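Local coordinates for dnab-like replicative helicase (Bacillus phage SPP1, PDB 3BH0), which probably unwinds DNA 5'-3' at the replication fork using ATP hydrolysis, as a DnaB-family helicase of which this chain is the C-terminal ATPase domain, at residues 96-101 with 179-184; 119-124 with 300-305. All coordinates share one frame; numbering follows the deposited sequence.

Interaction 1. Residues 96-101 with 179-184; sequences DDVVNL and PGKRVI
K181 reaches across to V98 and D96 where two neighbouring parallel strands of the P-loop NTPase sheet, 98-103 and 183-188, begin side by side. Its CB lies 3.7 Å from CG2 of V98, and its CG follows over the same methyl. The chain then bends at chi2 (-83°), carrying CD past the backbone O of D96. CE and NZ both come close to the D96 carboxylate, where NZ and OD1 form a salt bridge of 3.0 Å. Lysine suits this partly exposed edge of the contact: its methylenes cover a valine and its ammonium meets an acid. D96 itself closes a Schellman motif at the end of a helix.

The parallel pairing sets V98 beside V183 and V99 beside I184. V98 takes part through both its backbone polar atoms: its N bonds R182 O (3.2 Å), and its O accepts I184 N (2.7 Å). I184 O in turn receives N100 N at 2.8 Å. Branched residues fit these extended backbones. V98 and V183 both pack on T174 of helix 164-176, whereas V99 and I184 meet M92 of helix 81-93 on the other face.

D97 faces two kinds of neighbour: its CB touches I184 CD1 at 3.6 Å, while its carboxylate engages R182. The carboxylate and guanidinium planes are 38° apart, so the pair is not a flat two-bond fork. T49 O accepts a hydrogen bond from NH1 of R182, helping to fix the guanidinium. The ion pair rests on R182 NE, which meets OD1 of D97 on its syn side, 33° out of the carboxylate plane, at 2.8 Å.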
loop_
_atom_site.group_PDB
_atom_site.type_symbol
_atom_site.label_atom_id
_atom_site.label_comp_id
_atom_site.label_asym_id
_atom_site.label_seq_id
_atom_site.Cartn_x
_atom_site.Cartn_y
_atom_site.Cartn_z
ATOM N N ASP A 96 7.621 10.506 9.037
ATOM C CA ASP A 96 8.793 9.904 9.690
ATOM C C ASP A 96 8.518 8.487 10.220
ATOM O O ASP A 96 9.191 8.002 11.141
ATOM C CB ASP A 96 9.394 10.817 10.767
ATOM C CG ASP A 96 10.904 10.633 10.908
ATOM O OD1 ASP A 96 11.330 9.934 11.865
ATOM O OD2 ASP A 96 11.660 11.171 10.049
ATOM N N ASP A 97 7.531 7.825 9.620
ATOM C CA ASP A 97 7.322 6.405 9.841
ATOM C C ASP A 97 8.279 5.673 8.913
ATOM O O ASP A 97 8.804 6.279 7.963
ATOM C CB ASP A 97 5.866 6.027 9.570
ATOM C CG ASP A 97 4.905 6.672 10.559
ATOM O OD1 ASP A 97 5.081 6.456 11.777
ATOM O OD2 ASP A 97 3.977 7.394 10.124
ATOM N N VAL A 98 8.521 4.393 9.203
ATOM C CA VAL A 98 9.471 3.566 8.458
ATOM C C VAL A 98 8.737 2.616 7.508
ATOM O O VAL A 98 7.890 1.832 7.936
ATOM C CB VAL A 98 10.382 2.755 9.423
ATOM C CG1 VAL A 98 11.368 1.868 8.656
ATOM C CG2 VAL A 98 11.136 3.689 10.358
ATOM N N VAL A 99 9.071 2.695 6.222
ATOM C CA VAL A 99 8.452 1.852 5.203
ATOM C C VAL A 99 9.419 0.796 4.659
ATOM O O VAL A 99 10.475 1.124 4.136
ATOM C CB VAL A 99 7.863 2.688 4.038
ATOM C CG1 VAL A 99 7.090 1.783 3.072
ATOM C CG2 VAL A 99 6.951 3.803 4.566
ATOM N N ASN A 100 9.046 -0.472 4.812
ATOM C CA ASN A 100 9.766 -1.588 4.233
ATOM C C ASN A 100 8.994 -2.064 3.009
ATOM O O ASN A 100 7.912 -2.638 3.126
ATOM C CB ASN A 100 9.866 -2.743 5.227
ATOM C CG ASN A 100 11.053 -2.629 6.180
ATOM O OD1 ASN A 100 11.777 -1.636 6.188
ATOM N ND2 ASN A 100 11.253 -3.671 6.987
ATOM N N LEU A 101 9.549 -1.813 1.834
ATOM C CA LEU A 101 8.910 -2.231 0.598
ATOM C C LEU A 101 9.524 -3.525 0.107
ATOM O O LEU A 101 10.714 -3.578 -0.212
ATOM C CB LEU A 101 9.002 -1.142 -0.466
ATOM C CG LEU A 101 8.727 -1.578 -1.908
ATOM C CD1 LEU A 101 7.291 -2.119 -2.139
ATOM C CD2 LEU A 101 9.063 -0.432 -2.873
ATOM N N PRO A 179 14.204 2.553 16.802
ATOM C CA PRO A 179 13.680 2.748 18.151
ATOM C C PRO A 179 12.154 2.839 18.266
ATOM O O PRO A 179 11.476 1.804 18.317
ATOM C CB PRO A 179 14.346 4.056 18.569
ATOM C CG PRO A 179 15.692 3.955 17.966
ATOM C CD PRO A 179 15.508 3.238 16.650
ATOM N N GLY A 180 11.621 4.057 18.313
ATOM C CA GLY A 180 10.201 4.244 18.627
ATOM C C GLY A 180 9.299 4.336 17.410
ATOM O O GLY A 180 8.164 4.834 17.499
ATOM N N LYS A 181 9.801 3.849 16.276
ATOM C CA LYS A 181 9.151 4.093 14.994
ATOM C C LYS A 181 8.177 2.990 14.620
ATOM O O LYS A 181 8.495 1.804 14.714
ATOM C CB LYS A 181 10.196 4.257 13.891
ATOM C CG LYS A 181 11.247 5.316 14.151
ATOM C CD LYS A 181 10.757 6.699 13.770
ATOM C CE LYS A 181 11.936 7.620 13.530
ATOM N NZ LYS A 181 12.678 7.271 12.275
ATOM N N ARG A 182 6.987 3.393 14.198
ATOM C CA ARG A 182 6.040 2.461 13.600
ATOM C C ARG A 182 6.488 2.079 12.183
ATOM O O ARG A 182 6.661 2.956 11.331
ATOM C CB ARG A 182 4.609 3.023 13.634
ATOM C CG ARG A 182 4.504 4.497 14.016
ATOM C CD ARG A 182 3.058 4.943 14.202
ATOM N NE ARG A 182 2.789 6.124 13.385
ATOM C CZ ARG A 182 1.713 6.897 13.482
ATOM N NH1 ARG A 182 0.776 6.639 14.379
ATOM N NH2 ARG A 182 1.577 7.938 12.671
ATOM N N VAL A 183 6.728 0.777 11.987
ATOM C CA VAL A 183 7.160 0.164 10.720
ATOM C C VAL A 183 5.946 -0.218 9.864
ATOM O O VAL A 183 4.923 -0.674 10.384
ATOM C CB VAL A 183 8.024 -1.111 10.983
ATOM C CG1 VAL A 183 8.455 -1.801 9.690
ATOM C CG2 VAL A 183 9.249 -0.779 11.818
ATOM N N ILE A 184 6.061 -0.034 8.549
ATOM C CA ILE A 184 4.983 -0.404 7.633
ATOM C C ILE A 184 5.547 -1.352 6.589
ATOM O O ILE A 184 6.489 -1.008 5.887
ATOM C CB ILE A 184 4.354 0.840 6.971
ATOM C CG1 ILE A 184 3.833 1.800 8.040
ATOM C CG2 ILE A 184 3.226 0.441 5.978
ATOM C CD1 ILE A 184 4.432 3.173 7.960
#

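Interaction 2. Residues 119-124 with 300-305; sequences AGSINA and KEYGNF
S121 and Y302 bring the two backbones closest, with 6.2 Å between their CA atoms. Both segments change direction: 119-124 leaves helix 108-119 through a Schellman motif in which S121 takes positive phi and leads to helix 124-128, and 300-305 passes from strand 292-299 into the antiparallel strand 304-307 through a short 3-10 turn and a G1 beta bulge. Within that turn G303 N bonds K300 O (2.9 Å), and glycine readily adopts the positive phi (62°) found at G303.

No hydrogen bond links the two segments, and the Y302 ring carries most of the contact. CG of E301, from its own segment, sits 3.6 Å above the centre of one ring face, while S121 OG lies over the opposite face, offset toward the rim. A broad, flat tyrosine suits this slot between a methylene and a small serine. At the ring edge, I122 O comes within 3.0 Å of Y302 CD1. T118, on the helix before the loop, gives the Y302 carbonyl a hydrogen-bond partner.

N123 is the N-cap of the next helix, and its side chain also leans toward E301, N123 ND2 standing 4.2 Å from E301 CB. N123 N lies in the plane of the tyrosine ring, 3.8 Å from Y302 CE1.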
loop_
_atom_site.group_PDB
_atom_site.type_symbol
_atom_site.label_atom_id
_atom_site.label_comp_id
_atom_site.label_asym_id
_atom_site.label_seq_id
_atom_site.Cartn_x
_atom_site.Cartn_y
_atom_site.Cartn_z
ATOM N N ALA A 119 8.303 12.441 -6.953
ATOM C CA ALA A 119 8.694 13.489 -6.006
ATOM C C ALA A 119 9.018 14.809 -6.714
ATOM O O ALA A 119 8.491 15.863 -6.347
ATOM C CB ALA A 119 9.874 13.033 -5.146
ATOM N N GLY A 120 9.863 14.741 -7.741
ATOM C CA GLY A 120 10.346 15.937 -8.417
ATOM C C GLY A 120 9.507 16.458 -9.570
ATOM O O GLY A 120 9.910 17.420 -10.226
ATOM N N SER A 121 8.343 15.854 -9.811
ATOM C CA SER A 121 7.550 16.139 -11.013
ATOM C C SER A 121 8.410 16.161 -12.287
ATOM O O SER A 121 8.399 17.133 -13.055
ATOM C CB SER A 121 6.740 17.437 -10.870
ATOM O OG SER A 121 5.396 17.172 -10.506
ATOM N N ILE A 122 9.165 15.086 -12.493
ATOM C CA ILE A 122 9.924 14.905 -13.718
ATOM C C ILE A 122 9.179 13.907 -14.614
ATOM O O ILE A 122 8.412 13.079 -14.121
ATOM C CB ILE A 122 11.363 14.429 -13.433
ATOM C CG1 ILE A 122 11.961 15.214 -12.256
ATOM C CG2 ILE A 122 12.226 14.571 -14.687
ATOM C CD1 ILE A 122 13.372 14.807 -11.870
ATOM N N ASN A 123 9.382 14.009 -15.924
ATOM C CA ASN A 123 8.748 13.112 -16.883
ATOM C C ASN A 123 9.558 11.822 -17.091
ATOM O O ASN A 123 10.787 11.864 -17.244
ATOM C CB ASN A 123 8.518 13.844 -18.210
ATOM C CG ASN A 123 7.780 13.002 -19.220
ATOM O OD1 ASN A 123 8.384 12.462 -20.150
ATOM N ND2 ASN A 123 6.469 12.866 -19.036
ATOM N N ALA A 124 8.854 10.688 -17.111
ATOM C CA ALA A 124 9.472 9.359 -17.101
ATOM C C ALA A 124 10.275 9.011 -18.353
ATOM O O ALA A 124 11.269 8.300 -18.263
ATOM C CB ALA A 124 8.423 8.289 -16.824
ATOM N N LYS A 300 -1.207 10.703 -14.319
ATOM C CA LYS A 300 -0.601 9.576 -15.016
ATOM C C LYS A 300 0.903 9.742 -15.198
ATOM O O LYS A 300 1.695 8.996 -14.613
ATOM C CB LYS A 300 -1.293 9.377 -16.372
ATOM C CG LYS A 300 -2.702 8.818 -16.254
ATOM C CD LYS A 300 -3.638 9.197 -17.421
ATOM C CE LYS A 300 -4.912 8.305 -17.441
ATOM N NZ LYS A 300 -5.832 8.468 -16.260
ATOM N N GLU A 301 1.275 10.748 -15.985
ATOM C CA GLU A 301 2.656 11.017 -16.361
ATOM C C GLU A 301 3.644 11.039 -15.180
ATOM O O GLU A 301 4.844 10.807 -15.356
ATOM C CB GLU A 301 2.718 12.342 -17.142
ATOM C CG GLU A 301 2.358 13.574 -16.290
ATOM C CD GLU A 301 2.233 14.859 -17.091
ATOM O OE1 GLU A 301 2.848 14.945 -18.183
ATOM O OE2 GLU A 301 1.518 15.785 -16.617
ATOM N N TYR A 302 3.153 11.323 -13.979
ATOM C CA TYR A 302 4.048 11.415 -12.827
ATOM C C TYR A 302 3.816 10.320 -11.775
ATOM O O TYR A 302 4.569 10.215 -10.808
ATOM C CB TYR A 302 3.976 12.807 -12.186
ATOM C CG TYR A 302 4.357 13.954 -13.100
ATOM C CD1 TYR A 302 5.553 13.937 -13.831
ATOM C CD2 TYR A 302 3.536 15.075 -13.207
ATOM C CE1 TYR A 302 5.910 15.007 -14.665
ATOM C CE2 TYR A 302 3.876 16.148 -14.035
ATOM C CZ TYR A 302 5.064 16.113 -14.759
ATOM O OH TYR A 302 5.389 17.193 -15.566
ATOM N N GLY A 303 2.773 9.518 -11.975
ATOM C CA GLY A 303 2.384 8.493 -11.016
ATOM C C GLY A 303 2.008 9.123 -9.692
ATOM O O GLY A 303 2.272 8.559 -8.622
ATOM N N ASN A 304 1.398 10.303 -9.777
ATOM C CA ASN A 304 0.967 11.049 -8.609
ATOM C C ASN A 304 -0.546 11.095 -8.462
ATOM O O ASN A 304 -1.278 10.919 -9.431
ATOM C CB ASN A 304 1.509 12.465 -8.666
ATOM C CG ASN A 304 1.818 13.012 -7.305
ATOM O OD1 ASN A 304 1.111 12.735 -6.335
ATOM N ND2 ASN A 304 2.887 13.796 -7.218
ATOM N N PHE A 305 -0.997 11.324 -7.232
ATOM C CA PHE A 305 -2.414 11.364 -6.906
ATOM C C PHE A 305 -2.725 12.632 -6.116
ATOM O O PHE A 305 -1.965 13.029 -5.209
ATOM C CB PHE A 305 -2.820 10.138 -6.099
ATOM C CG PHE A 305 -2.655 8.841 -6.837
ATOM C CD1 PHE A 305 -3.764 8.179 -7.348
ATOM C CD2 PHE A 305 -1.391 8.276 -7.015
ATOM C CE1 PHE A 305 -3.612 6.971 -8.032
ATOM C CE2 PHE A 305 -1.240 7.093 -7.694
ATOM C CZ PHE A 305 -2.346 6.432 -8.197
#

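How the interactions relate
From the N terminus, after strand 70-74 and helix 81-93, the chain forms 96-101, then runs through helix 108-119 into the loop 119-124. It returns at 179-184 to close interaction 1 after 77 intervening residues, many of them helical. Only much later does 300-305 come back to 119-124, closing interaction 2 across 175 residues. The segments alternate, so the two loops cross rather than nest. The centres of interactions 1 and 2 are about 24 Å apart and their nearest atoms about 13 Å apart, so they do not touch. Interaction 1 joins adjacent strands in the parallel part of the sheet; interaction 2 ties a loop between helices to the turn that leads into the outermost strand, 304-307.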